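Long-range contact in D-alanine--D-alanine ligase (Coxiella burnetii, PDB 3TQT), which probably joins two D-alanine molecules into D-alanyl-D-alanine at the expense of ATP, supplying a building block of the peptidoglycan cell wall: residues E182-A195 and V212-R224. Numbering follows the deposited sequence.
Sequences ELFVKAVSLGSSVA and VFRYDDRLMVEPR
Lys-186 and Glu-222 meet across the two central strands, 183-187 and 219-223, of the four-stranded antiparallel sheet in the ATP-grasp fold. The strand axes run at 159° to each other, and Lys-186 and Met-220 form a hydrogen-bonded pair through both backbones. Lys-186 first runs extended, then bends at its last torsion (chi4 64°), bringing NZ into a salt bridge with Glu-222 OE1 at 3.0 Å, from above the carboxylate plane; the two side chains cross at about a right angle. Each carboxylate oxygen has its own lysine, OE1 Lys-186 and OE2 Lys-145. Phe-184, on the same face, sets its ring against the aliphatic part of Arg-224, Phe-184 CE2 lying 3.7 Å from Arg-224 CG, with ring and guanidinium planes nearly perpendicular. Both segments lie within the predicted ATP-binding region, and the Lys-186 side chain lies about 7 Å from that of Glu-316, a predicted magnesium ligand. The other face is apolar: Val-185 CG1 is 3.8 Å from both Leu-219 CD2 and Val-212 CG2, and helix 202-212 packs over it through Phe-205 and Ala-208. Beyond the strands, Val-188 lays CG2 over one face of the Arg-218 guanidinium, 3.8 Å above its plane and offset toward the rim, while that group forms salt bridges with Asp-142 and Glu-140. Leu-190 CD1 packs at 3.6 Å against Tyr-215 CB, and Val-194 CG1 touches the Tyr-215 ring at CE2; the second subunit packs nearby through its Tyr-365 and Lys-368. Buried Asp-216 ties down the loop: its OD2 takes Ser-189 N nearly along the C-O axis and, on the syn side but tilted out of the carboxylate plane, the Ser-189 hydroxyl, with OG 2.7 Å from OD2.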
ATOM      1  N   GLU A 182      -3.831  31.006 -11.654  1.00 48.42           N
ATOM      2  CA  GLU A 182      -3.211  29.880 -12.347  1.00 43.23           C
ATOM      3  C   GLU A 182      -3.367  28.574 -11.564  1.00 29.42           C
ATOM      4  O   GLU A 182      -3.268  28.559 -10.342  1.00 24.87           O
ATOM      5  CB  GLU A 182      -1.728  30.168 -12.622  1.00 46.07           C
ATOM      6  CG  GLU A 182      -0.991  29.039 -13.351  1.00 52.81           C
ATOM      7  CD  GLU A 182       0.275  29.511 -14.056  1.00 60.47           C
ATOM      8  OE1 GLU A 182       1.347  29.515 -13.425  1.00 57.60           O
ATOM      9  OE2 GLU A 182       0.201  29.875 -15.248  1.00 70.65           O
ATOM     10  N   LEU A 183      -3.585  27.485 -12.288  1.00 24.32           N
ATOM     11  CA  LEU A 183      -3.739  26.159 -11.704  1.00 25.45           C
ATOM     12  C   LEU A 183      -2.657  25.204 -12.194  1.00 23.68           C
ATOM     13  O   LEU A 183      -2.051  25.410 -13.247  1.00 30.57           O
ATOM     14  CB  LEU A 183      -5.087  25.564 -12.100  1.00 29.39           C
ATOM     15  CG  LEU A 183      -6.360  25.917 -11.335  1.00 38.37           C
ATOM     16  CD1 LEU A 183      -6.256  27.205 -10.579  1.00 29.54           C
ATOM     17  CD2 LEU A 183      -7.555  25.919 -12.280  1.00 31.63           C
ATOM     18  N   PHE A 184      -2.435  24.155 -11.418  1.00 25.04           N
ATOM     19  CA  PHE A 184      -1.629  23.028 -11.844  1.00 25.59           C
ATOM     20  C   PHE A 184      -2.524  21.825 -12.079  1.00 26.62           C
ATOM     21  O   PHE A 184      -3.377  21.503 -11.252  1.00 27.58           O
ATOM     22  CB  PHE A 184      -0.589  22.677 -10.776  1.00 26.36           C
ATOM     23  CG  PHE A 184       0.534  23.647 -10.707  1.00 28.92           C
ATOM     24  CD1 PHE A 184       1.273  23.940 -11.841  1.00 37.82           C
ATOM     25  CD2 PHE A 184       0.848  24.286  -9.521  1.00 37.83           C
ATOM     26  CE1 PHE A 184       2.308  24.852 -11.794  1.00 40.83           C
ATOM     27  CE2 PHE A 184       1.895  25.200  -9.467  1.00 43.63           C
ATOM     28  CZ  PHE A 184       2.619  25.482 -10.607  1.00 44.01           C
ATOM     29  N   VAL A 185      -2.321  21.156 -13.203  1.00 21.64           N
ATOM     30  CA  VAL A 185      -2.962  19.868 -13.421  1.00 23.34           C
ATOM     31  C   VAL A 185      -1.870  18.817 -13.326  1.00 27.69           C
ATOM     32  O   VAL A 185      -0.952  18.805 -14.139  1.00 25.46           O
ATOM     33  CB  VAL A 185      -3.681  19.815 -14.784  1.00 24.53           C
ATOM     34  CG1 VAL A 185      -4.298  18.428 -15.022  1.00 23.02           C
ATOM     35  CG2 VAL A 185      -4.751  20.912 -14.850  1.00 27.15           C
ATOM     36  N   LYS A 186      -1.978  17.955 -12.315  1.00 23.72           N
ATOM     37  CA  LYS A 186      -0.907  17.052 -11.896  1.00 26.99           C
ATOM     38  C   LYS A 186      -1.389  15.602 -11.866  1.00 24.93           C
ATOM     39  O   LYS A 186      -2.473  15.328 -11.365  1.00 21.45           O
ATOM     40  CB  LYS A 186      -0.512  17.361 -10.444  1.00 26.37           C
ATOM     41  CG  LYS A 186       0.295  18.610 -10.182  1.00 44.79           C
ATOM     42  CD  LYS A 186       0.692  18.616  -8.696  1.00 41.06           C
ATOM     43  CE  LYS A 186       1.764  19.645  -8.369  1.00 46.39           C
ATOM     44  NZ  LYS A 186       1.301  21.046  -8.600  1.00 57.15           N
ATOM     45  N   ALA A 187      -0.573  14.669 -12.344  1.00 21.38           N
ATOM     46  CA  ALA A 187      -0.843  13.267 -12.047  1.00 20.26           C
ATOM     47  C   ALA A 187      -0.809  13.092 -10.527  1.00 21.03           C
ATOM     48  O   ALA A 187       0.024  13.704  -9.842  1.00 22.51           O
ATOM     49  CB  ALA A 187       0.198  12.375 -12.707  1.00 20.16           C
ATOM     50  N   VAL A 188      -1.700  12.278  -9.986  1.00 18.46           N
ATOM     51  CA  VAL A 188      -1.679  12.045  -8.534  1.00 22.26           C
ATOM     52  C   VAL A 188      -0.423  11.304  -8.088  1.00 24.52           C
ATOM     53  O   VAL A 188       0.072  11.513  -6.984  1.00 26.95           O
ATOM     54  CB  VAL A 188      -2.917  11.262  -8.023  1.00 19.03           C
ATOM     55  CG1 VAL A 188      -4.197  12.064  -8.231  1.00 21.41           C
ATOM     56  CG2 VAL A 188      -2.988   9.889  -8.685  1.00 24.77           C
ATOM     57  N   SER A 189       0.115  10.453  -8.949  1.00 19.83           N
ATOM     58  CA  SER A 189       1.142   9.534  -8.484  1.00 28.03           C
ATOM     59  C   SER A 189       2.400   9.532  -9.335  1.00 32.28           C
ATOM     60  O   SER A 189       3.203   8.612  -9.241  1.00 33.97           O
ATOM     61  CB  SER A 189       0.574   8.113  -8.427  1.00 32.45           C
ATOM     62  OG  SER A 189       0.353   7.623  -9.739  1.00 29.40           O
ATOM     63  N   LEU A 190       2.574  10.551 -10.170  1.00 29.14           N
ATOM     64  CA  LEU A 190       3.769  10.633 -11.006  1.00 33.89           C
ATOM     65  C   LEU A 190       4.499  11.948 -10.762  1.00 45.91           C
ATOM     66  O   LEU A 190       3.872  13.010 -10.705  1.00 50.67           O
ATOM     67  CB  LEU A 190       3.407  10.508 -12.487  1.00 32.48           C
ATOM     68  CG  LEU A 190       2.594   9.273 -12.867  1.00 33.45           C
ATOM     69  CD1 LEU A 190       2.218   9.326 -14.348  1.00 35.76           C
ATOM     70  CD2 LEU A 190       3.373   8.006 -12.536  1.00 36.91           C
ATOM     71  N   GLY A 191       5.822  11.876 -10.637  1.00 49.70           N
ATOM     72  CA  GLY A 191       6.624  13.037 -10.280  1.00 55.56           C
ATOM     73  C   GLY A 191       7.209  13.827 -11.441  1.00 57.64           C
ATOM     74  O   GLY A 191       7.335  15.051 -11.362  1.00 52.55           O
ATOM     75  N   SER A 192       7.578  13.135 -12.515  1.00 58.37           N
ATOM     76  CA  SER A 192       8.134  13.800 -13.690  1.00 61.87           C
ATOM     77  C   SER A 192       7.346  15.055 -14.063  1.00 59.60           C
ATOM     78  O   SER A 192       6.122  15.099 -13.932  1.00 54.60           O
ATOM     79  CB  SER A 192       8.191  12.843 -14.882  1.00 64.18           C
ATOM     80  OG  SER A 192       8.468  13.534 -16.087  1.00 65.07           O
ATOM     81  N   SER A 193       8.067  16.072 -14.524  1.00 62.30           N
ATOM     82  CA  SER A 193       7.474  17.346 -14.908  1.00 55.93           C
ATOM     83  C   SER A 193       6.500  17.196 -16.071  1.00 48.23           C
ATOM     84  O   SER A 193       5.637  18.044 -16.281  1.00 45.76           O
ATOM     85  CB  SER A 193       8.572  18.338 -15.288  1.00 66.87           C
ATOM     86  OG  SER A 193       9.289  17.881 -16.422  1.00 69.47           O
ATOM     87  N   VAL A 194       6.653  16.120 -16.835  1.00 40.32           N
ATOM     88  CA  VAL A 194       5.746  15.825 -17.934  1.00 48.97           C
ATOM     89  C   VAL A 194       4.308  15.719 -17.417  1.00 47.05           C
ATOM     90  O   VAL A 194       3.346  16.003 -18.140  1.00 36.96           O
ATOM     91  CB  VAL A 194       6.147  14.502 -18.631  1.00 56.55           C
ATOM     92  CG1 VAL A 194       5.023  13.988 -19.513  1.00 66.11           C
ATOM     93  CG2 VAL A 194       7.427  14.692 -19.437  1.00 55.57           C
ATOM     94  N   ALA A 195       4.173  15.321 -16.155  1.00 42.81           N
ATOM     95  CA  ALA A 195       2.861  15.037 -15.587  1.00 38.90           C
ATOM     96  C   ALA A 195       2.354  16.128 -14.655  1.00 35.80           C
ATOM     97  O   ALA A 195       1.433  15.886 -13.887  1.00 27.42           O
ATOM     98  CB  ALA A 195       2.876  13.691 -14.865  1.00 33.77           C
ATOM     99  N   VAL A 212      -2.745  14.632 -18.964  1.00 23.01           N
ATOM    100  CA  VAL A 212      -2.358  13.899 -17.771  1.00 23.71           C
ATOM    101  C   VAL A 212      -3.034  12.543 -17.690  1.00 25.80           C
ATOM    102  O   VAL A 212      -2.442  11.581 -17.197  1.00 25.14           O
ATOM    103  CB  VAL A 212      -2.636  14.681 -16.486  1.00 24.87           C
ATOM    104  CG1 VAL A 212      -2.379  13.777 -15.273  1.00 20.12           C
ATOM    105  CG2 VAL A 212      -1.754  15.929 -16.438  1.00 30.70           C
ATOM    106  N   PHE A 213      -4.266  12.450 -18.184  1.00 19.92           N
ATOM    107  CA  PHE A 213      -4.953  11.158 -18.191  1.00 20.24           C
ATOM    108  C   PHE A 213      -4.363  10.171 -19.181  1.00 27.01           C
ATOM    109  O   PHE A 213      -4.784   9.012 -19.226  1.00 28.52           O
ATOM    110  CB  PHE A 213      -6.440  11.305 -18.451  1.00 19.24           C
ATOM    111  CG  PHE A 213      -7.223  11.738 -17.253  1.00 22.27           C
ATOM    112  CD1 PHE A 213      -6.935  11.233 -15.995  1.00 23.11           C
ATOM    113  CD2 PHE A 213      -8.246  12.659 -17.384  1.00 24.61           C
ATOM    114  CE1 PHE A 213      -7.668  11.644 -14.886  1.00 21.15           C
ATOM    115  CE2 PHE A 213      -8.977  13.061 -16.280  1.00 22.25           C
ATOM    116  CZ  PHE A 213      -8.680  12.559 -15.039  1.00 18.44           C
ATOM    117  N   ARG A 214      -3.401  10.622 -19.977  1.00 20.52           N
ATOM    118  CA  ARG A 214      -2.626   9.687 -20.781  1.00 25.76           C
ATOM    119  C   ARG A 214      -1.539   9.006 -19.941  1.00 24.40           C
ATOM    120  O   ARG A 214      -0.980   7.996 -20.350  1.00 25.03           O
ATOM    121  CB  ARG A 214      -1.984  10.388 -21.981  1.00 29.83           C
ATOM    122  CG  ARG A 214      -2.985  10.952 -22.992  1.00 30.98           C
ATOM    123  CD  ARG A 214      -2.288  11.836 -24.036  1.00 39.64           C
ATOM    124  NE  ARG A 214      -1.213  11.144 -24.748  1.00 54.16           N
ATOM    125  CZ  ARG A 214      -1.388  10.409 -25.846  1.00 72.70           C
ATOM    126  NH1 ARG A 214      -2.603  10.259 -26.361  1.00 81.93           N
ATOM    127  NH2 ARG A 214      -0.352   9.818 -26.433  1.00 71.68           N
ATOM    128  N   TYR A 215      -1.249   9.561 -18.767  1.00 24.77           N
ATOM    129  CA  TYR A 215      -0.141   9.078 -17.936  1.00 25.31           C
ATOM    130  C   TYR A 215      -0.578   8.402 -16.639  1.00 24.94           C
ATOM    131  O   TYR A 215       0.090   7.498 -16.147  1.00 25.22           O
ATOM    132  CB  TYR A 215       0.758  10.245 -17.555  1.00 24.77           C
ATOM    133  CG  TYR A 215       1.187  11.070 -18.730  1.00 27.93           C
ATOM    134  CD1 TYR A 215       1.413  10.479 -19.960  1.00 34.14           C
ATOM    135  CD2 TYR A 215       1.369  12.440 -18.610  1.00 27.75           C
ATOM    136  CE1 TYR A 215       1.805  11.227 -21.046  1.00 36.64           C
ATOM    137  CE2 TYR A 215       1.757  13.198 -19.694  1.00 27.97           C
ATOM    138  CZ  TYR A 215       1.978  12.585 -20.907  1.00 36.32           C
ATOM    139  OH  TYR A 215       2.372  13.328 -21.990  1.00 38.01           O
ATOM    140  N   ASP A 216      -1.672   8.878 -16.068  1.00 24.55           N
ATOM    141  CA  ASP A 216      -2.105   8.411 -14.753  1.00 25.73           C
ATOM    142  C   ASP A 216      -3.619   8.268 -14.799  1.00 23.99           C
ATOM    143  O   ASP A 216      -4.291   8.924 -15.595  1.00 27.42           O
ATOM    144  CB  ASP A 216      -1.682   9.418 -13.674  1.00 23.16           C
ATOM    145  CG  ASP A 216      -1.554   8.792 -12.293  1.00 26.82           C
ATOM    146  OD1 ASP A 216      -2.172   7.737 -12.068  1.00 25.65           O
ATOM    147  OD2 ASP A 216      -0.832   9.361 -11.438  1.00 23.38           O
ATOM    148  N   ASP A 217      -4.180   7.416 -13.956  1.00 18.74           N
ATOM    149  CA  ASP A 217      -5.621   7.209 -14.031  1.00 23.52           C
ATOM    150  C   ASP A 217      -6.367   8.108 -13.061  1.00 20.46           C
ATOM    151  O   ASP A 217      -7.576   8.001 -12.890  1.00 20.52           O
ATOM    152  CB  ASP A 217      -5.990   5.735 -13.813  1.00 31.74           C
ATOM    153  CG  ASP A 217      -5.534   5.202 -12.468  1.00 38.66           C
ATOM    154  OD1 ASP A 217      -5.011   5.979 -11.642  1.00 38.12           O
ATOM    155  OD2 ASP A 217      -5.718   3.991 -12.225  1.00 59.61           O
ATOM    156  N   ARG A 218      -5.646   9.016 -12.431  1.00 21.52           N
ATOM    157  CA  ARG A 218      -6.304   9.988 -11.585  1.00 19.25           C
ATOM    158  C   ARG A 218      -5.416  11.206 -11.519  1.00 18.21           C
ATOM    159  O   ARG A 218      -4.195  11.100 -11.554  1.00 21.95           O
ATOM    160  CB  ARG A 218      -6.529   9.417 -10.187  1.00 21.13           C
ATOM    161  CG  ARG A 218      -7.608  10.123  -9.386  1.00 22.54           C
ATOM    162  CD  ARG A 218      -7.950   9.323  -8.103  1.00 20.26           C
ATOM    163  NE  ARG A 218      -6.896   9.431  -7.098  1.00 20.22           N
ATOM    164  CZ  ARG A 218      -6.110   8.430  -6.714  1.00 26.02           C
ATOM    165  NH1 ARG A 218      -6.254   7.211  -7.244  1.00 23.41           N
ATOM    166  NH2 ARG A 218      -5.185   8.644  -5.789  1.00 24.37           N
ATOM    167  N   LEU A 219      -6.022  12.375 -11.467  1.00 21.70           N
ATOM    168  CA  LEU A 219      -5.213  13.569 -11.391  1.00 22.89           C
ATOM    169  C   LEU A 219      -5.744  14.469 -10.302  1.00 22.71           C
ATOM    170  O   LEU A 219      -6.825  14.245  -9.754  1.00 21.18           O
ATOM    171  CB  LEU A 219      -5.183  14.297 -12.738  1.00 22.84           C
ATOM    172  CG  LEU A 219      -6.469  14.889 -13.303  1.00 24.31           C
ATOM    173  CD1 LEU A 219      -6.850  16.186 -12.585  1.00 23.41           C
ATOM    174  CD2 LEU A 219      -6.274  15.152 -14.798  1.00 24.38           C
ATOM    175  N   MET A 220      -4.967  15.490  -9.992  1.00 23.44           N
ATOM    176  CA  MET A 220      -5.397  16.483  -9.049  1.00 22.09           C
ATOM    177  C   MET A 220      -5.075  17.843  -9.620  1.00 24.52           C
ATOM    178  O   MET A 220      -4.046  18.044 -10.274  1.00 24.10           O
ATOM    179  CB  MET A 220      -4.708  16.281  -7.699  1.00 21.43           C
ATOM    180  CG  MET A 220      -3.191  16.298  -7.750  1.00 25.15           C
ATOM    181  SD  MET A 220      -2.514  15.433  -6.322  1.00 24.17           S
ATOM    182  CE  MET A 220      -3.198  16.421  -4.987  1.00 18.24           C
ATOM    183  N   VAL A 221      -5.983  18.769  -9.377  1.00 20.25           N
ATOM    184  CA  VAL A 221      -5.787  20.147  -9.761  1.00 25.37           C
ATOM    185  C   VAL A 221      -5.454  20.896  -8.487  1.00 26.07           C
ATOM    186  O   VAL A 221      -6.052  20.640  -7.431  1.00 22.76           O
ATOM    187  CB  VAL A 221      -7.062  20.714 -10.406  1.00 24.34           C
ATOM    188  CG1 VAL A 221      -6.821  22.133 -10.940  1.00 20.00           C
ATOM    189  CG2 VAL A 221      -7.547  19.786 -11.526  1.00 24.41           C
ATOM    190  N   GLU A 222      -4.489  21.803  -8.584  1.00 21.62           N
ATOM    191  CA  GLU A 222      -4.068  22.600  -7.440  1.00 27.01           C
ATOM    192  C   GLU A 222      -3.938  24.054  -7.830  1.00 23.87           C
ATOM    193  O   GLU A 222      -3.601  24.371  -8.969  1.00 27.01           O
ATOM    194  CB  GLU A 222      -2.724  22.096  -6.892  1.00 25.82           C
ATOM    195  CG  GLU A 222      -2.823  20.751  -6.177  1.00 24.89           C
ATOM    196  CD  GLU A 222      -1.460  20.201  -5.755  1.00 30.21           C
ATOM    197  OE1 GLU A 222      -0.433  20.765  -6.170  1.00 27.17           O
ATOM    198  OE2 GLU A 222      -1.423  19.199  -5.009  1.00 31.58           O
ATOM    199  N   PRO A 223      -4.205  24.952  -6.886  1.00 24.25           N
ATOM    200  CA  PRO A 223      -3.968  26.362  -7.190  1.00 25.04           C
ATOM    201  C   PRO A 223      -2.474  26.618  -7.216  1.00 26.84           C
ATOM    202  O   PRO A 223      -1.753  26.021  -6.423  1.00 32.17           O
ATOM    203  CB  PRO A 223      -4.556  27.059  -5.972  1.00 31.73           C
ATOM    204  CG  PRO A 223      -4.305  26.066  -4.864  1.00 27.57           C
ATOM    205  CD  PRO A 223      -4.630  24.754  -5.492  1.00 21.83           C
ATOM    206  N   ARG A 224      -2.004  27.485  -8.105  1.00 26.13           N
ATOM    207  CA  ARG A 224      -0.621  27.933  -8.008  1.00 31.44           C
ATOM    208  C   ARG A 224      -0.490  28.898  -6.833  1.00 33.78           C
ATOM    209  O   ARG A 224      -1.078  29.974  -6.823  1.00 44.44           O
ATOM    210  CB  ARG A 224      -0.130  28.583  -9.301  1.00 38.26           C
ATOM    211  CG  ARG A 224       1.375  28.840  -9.294  1.00 48.32           C
ATOM    212  CD  ARG A 224       1.861  29.473 -10.585  1.00 64.29           C
ATOM    213  NE  ARG A 224       1.157  30.719 -10.886  1.00 75.75           N
ATOM    214  CZ  ARG A 224       1.531  31.922 -10.456  1.00 75.20           C
ATOM    215  NH1 ARG A 224       2.610  32.057  -9.696  1.00 74.70           N
ATOM    216  NH2 ARG A 224       0.818  32.991 -10.789  1.00 72.77           N
TER